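PDB 3OOO: proline dipeptidase from Streptococcus agalactiae, which probably acts as a manganese-dependent M24B-family hydrolase of proline-containing dipeptides, represented here by its N-terminal creatinase/prolidase-like domain. Local coordinates for residues Ile54-Ala59 against Phe74-Ser79. Sequence-based numbering, arbitrary orientation.
Sequences ILFVPA and FGYIDS
Phe56 pairs with Phe74 where strands 54-58 and 74-76 run parallel, their axes 4.7 Å apart at closest approach and inclined at 27°. Phe74 N donates to Leu55 O (2.9 Å), and Val57 N returns a bond to Phe74 O (3.0 Å). The two bonds thus reach from Phe74 to the residues flanking Phe56, the regular parallel pattern, and the CA-H of Phe56 also points at Phe74 O. Further on the pairing frays: Tyr76 N to Val57 O is long and weak, whereas Ala59 N still reaches Tyr76 O at 2.9 Å, approaching from above the carbonyl plane.

Three aromatic rings cluster on the Phe56 face of the sheet. With CG anti to its backbone N (chi1 179°), Phe56 extends its ring between the other two. Its CD1 atom lies over one face of the Phe74 ring, toward the rim, with Phe56 CD1 3.2 Å from Phe74 CE1 and the planes tilted at 43°. At its far end, Phe56 CZ meets Tyr76 CD2 at 3.3 Å; these planes are nearer to parallel, but slid apart so that overlap is slight. Ile54 adds its CG2 methyl at the edge of the Phe74 ring. Beyond the cluster, Ala59 CB touches Ile77 CG2.

This is a worked example of the right-handed beta-alpha-beta crossover: helix 62-68 links the strands and packs on Leu55 and Val57, on the opposite face from the aromatic cluster. Helix 82-89 covers the cluster, with Ile86 against Phe56 and Pro82 against Tyr76, whose hydroxyl is hydrogen-bonded to Gln42 N. Strand 73-76 forms one border of the mixed sheet within this chain, and strand 54-58 joins it to antiparallel strand 44-48.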
ATOM      1  N   ILE A  54       1.065  18.149  12.442  1.00  6.63           N
ATOM      2  CA  ILE A  54       2.105  18.635  11.546  1.00  5.98           C
ATOM      3  C   ILE A  54       1.891  18.002  10.182  1.00  5.67           C
ATOM      4  O   ILE A  54       1.757  16.786  10.073  1.00  5.87           O
ATOM      5  CB  ILE A  54       3.521  18.301  12.083  1.00  5.53           C
ATOM      6  CG1 ILE A  54       3.710  18.916  13.473  1.00  6.09           C
ATOM      7  CG2 ILE A  54       4.600  18.801  11.112  1.00  6.14           C
ATOM      8  CD1 ILE A  54       5.020  18.592  14.136  1.00  7.33           C
ATOM      9  N   LEU A  55       1.853  18.838   9.147  1.00  5.46           N
ATOM     10  CA  LEU A  55       1.647  18.370   7.782  1.00  5.28           C
ATOM     11  C   LEU A  55       2.950  18.410   6.984  1.00  5.51           C
ATOM     12  O   LEU A  55       3.649  19.420   6.975  1.00  5.70           O
ATOM     13  CB  LEU A  55       0.550  19.210   7.112  1.00  5.93           C
ATOM     14  CG  LEU A  55       0.248  18.991   5.631  1.00  5.80           C
ATOM     15  CD1 LEU A  55      -0.182  17.573   5.349  1.00  6.50           C
ATOM     16  CD2 LEU A  55      -0.828  19.948   5.183  1.00  8.37           C
ATOM     17  N   PHE A  56       3.279  17.288   6.347  1.00  4.92           N
ATOM     18  CA  PHE A  56       4.466  17.165   5.504  1.00  4.56           C
ATOM     19  C   PHE A  56       4.008  16.986   4.070  1.00  5.09           C
ATOM     20  O   PHE A  56       3.202  16.108   3.804  1.00  4.82           O
ATOM     21  CB  PHE A  56       5.290  15.948   5.956  1.00  4.75           C
ATOM     22  CG  PHE A  56       6.537  15.695   5.138  1.00  4.15           C
ATOM     23  CD1 PHE A  56       7.578  16.614   5.123  1.00  4.68           C
ATOM     24  CD2 PHE A  56       6.682  14.515   4.416  1.00  4.31           C
ATOM     25  CE1 PHE A  56       8.735  16.373   4.390  1.00  5.37           C
ATOM     26  CE2 PHE A  56       7.838  14.267   3.672  1.00  3.99           C
ATOM     27  CZ  PHE A  56       8.870  15.194   3.667  1.00  5.05           C
ATOM     28  N   VAL A  57       4.518  17.806   3.155  1.00  5.15           N
ATOM     29  CA  VAL A  57       4.112  17.745   1.745  1.00  5.97           C
ATOM     30  C   VAL A  57       5.312  17.938   0.824  1.00  6.15           C
ATOM     31  O   VAL A  57       6.369  18.359   1.279  1.00  6.03           O
ATOM     32  CB  VAL A  57       3.039  18.825   1.395  1.00  6.26           C
ATOM     33  CG1 VAL A  57       1.699  18.491   2.033  1.00  7.08           C
ATOM     34  CG2 VAL A  57       3.511  20.231   1.783  1.00  7.25           C
ATOM     35  N   PRO A  58       5.158  17.640  -0.478  1.00  6.07           N
ATOM     36  CA  PRO A  58       6.232  18.041  -1.387  1.00  6.60           C
ATOM     37  C   PRO A  58       6.408  19.555  -1.347  1.00  6.94           C
ATOM     38  O   PRO A  58       5.433  20.289  -1.136  1.00  6.99           O
ATOM     39  CB  PRO A  58       5.720  17.593  -2.759  1.00  6.69           C
ATOM     40  CG  PRO A  58       4.752  16.505  -2.461  1.00  6.44           C
ATOM     41  CD  PRO A  58       4.094  16.893  -1.175  1.00  6.44           C
ATOM     42  N   ALA A  59       7.642  20.019  -1.537  1.00  7.37           N
ATOM     43  CA  ALA A  59       7.965  21.444  -1.388  1.00  8.02           C
ATOM     44  C   ALA A  59       7.087  22.367  -2.221  1.00  8.57           C
ATOM     45  O   ALA A  59       6.764  23.479  -1.798  1.00  8.79           O
ATOM     46  CB  ALA A  59       9.430  21.696  -1.698  1.00  8.37           C
ATOM     47  N   PHE A  74       5.770  21.438   6.746  1.00  6.77           N
ATOM     48  CA  PHE A  74       7.104  21.415   6.149  1.00  6.37           C
ATOM     49  C   PHE A  74       7.122  20.544   4.905  1.00  6.25           C
ATOM     50  O   PHE A  74       6.171  19.816   4.635  1.00  5.55           O
ATOM     51  CB  PHE A  74       8.207  21.055   7.168  1.00  6.68           C
ATOM     52  CG  PHE A  74       8.215  19.615   7.612  1.00  6.55           C
ATOM     53  CD1 PHE A  74       9.299  18.788   7.294  1.00  6.40           C
ATOM     54  CD2 PHE A  74       7.178  19.091   8.380  1.00  6.80           C
ATOM     55  CE1 PHE A  74       9.341  17.457   7.715  1.00  5.83           C
ATOM     56  CE2 PHE A  74       7.204  17.750   8.797  1.00  6.66           C
ATOM     57  CZ  PHE A  74       8.292  16.938   8.471  1.00  6.42           C
ATOM     58  N   GLY A  75       8.196  20.650   4.136  1.00  6.21           N
ATOM     59  CA  GLY A  75       8.263  19.960   2.867  1.00  6.78           C
ATOM     60  C   GLY A  75       9.659  19.555   2.472  1.00  6.83           C
ATOM     61  O   GLY A  75      10.627  19.796   3.200  1.00  6.87           O
ATOM     62  N   TYR A  76       9.750  18.937   1.301  1.00  7.10           N
ATOM     63  CA  TYR A  76      11.021  18.481   0.767  1.00  7.38           C
ATOM     64  C   TYR A  76      11.060  18.670  -0.743  1.00  7.77           C
ATOM     65  O   TYR A  76      10.057  18.476  -1.423  1.00  7.76           O
ATOM     66  CB  TYR A  76      11.269  17.013   1.144  1.00  7.29           C
ATOM     67  CG  TYR A  76      10.485  16.000   0.329  1.00  6.65           C
ATOM     68  CD1 TYR A  76      11.133  15.153  -0.568  1.00  6.88           C
ATOM     69  CD2 TYR A  76       9.099  15.899   0.447  1.00  6.51           C
ATOM     70  CE1 TYR A  76      10.422  14.220  -1.323  1.00  6.02           C
ATOM     71  CE2 TYR A  76       8.379  14.973  -0.301  1.00  6.51           C
ATOM     72  CZ  TYR A  76       9.047  14.142  -1.181  1.00  6.81           C
ATOM     73  OH  TYR A  76       8.335  13.233  -1.917  1.00  8.16           O
ATOM     74  N   ILE A  77      12.221  19.083  -1.244  1.00  8.33           N
ATOM     75  CA  ILE A  77      12.458  19.148  -2.683  1.00  8.90           C
ATOM     76  C   ILE A  77      12.942  17.782  -3.171  1.00  9.24           C
ATOM     77  O   ILE A  77      13.292  16.912  -2.369  1.00  8.41           O
ATOM     78  CB  ILE A  77      13.432  20.294  -3.086  1.00  9.03           C
ATOM     79  CG1 ILE A  77      14.824  20.108  -2.469  1.00  9.01           C
ATOM     80  CG2 ILE A  77      12.847  21.657  -2.715  1.00  9.47           C
ATOM     81  CD1 ILE A  77      15.875  21.065  -3.056  1.00 10.12           C
ATOM     82  N   ASP A  78      12.955  17.592  -4.485  1.00 10.16           N
ATOM     83  CA  ASP A  78      13.190  16.262  -5.047  1.00 11.01           C
ATOM     84  C   ASP A  78      14.582  15.691  -4.792  1.00 10.97           C
ATOM     85  O   ASP A  78      14.774  14.475  -4.828  1.00 11.82           O
ATOM     86  CB  ASP A  78      12.869  16.245  -6.541  1.00 11.39           C
ATOM     87  CG  ASP A  78      11.380  16.292  -6.815  1.00 13.33           C
ATOM     88  OD1 ASP A  78      10.578  15.975  -5.903  1.00 14.72           O
ATOM     89  OD2 ASP A  78      11.010  16.634  -7.959  1.00 15.50           O
ATOM     90  N   SER A  79      15.543  16.573  -4.548  1.00 11.00           N
ATOM     91  CA  SER A  79      16.907  16.157  -4.229  1.00 10.90           C
ATOM     92  C   SER A  79      17.079  15.728  -2.770  1.00 10.95           C
ATOM     93  O   SER A  79      18.136  15.206  -2.395  1.00 11.51           O
ATOM     94  CB  SER A  79      17.896  17.267  -4.568  1.00 10.66           C
ATOM     95  OG  SER A  79      17.611  18.452  -3.857  1.00 11.48           O
TER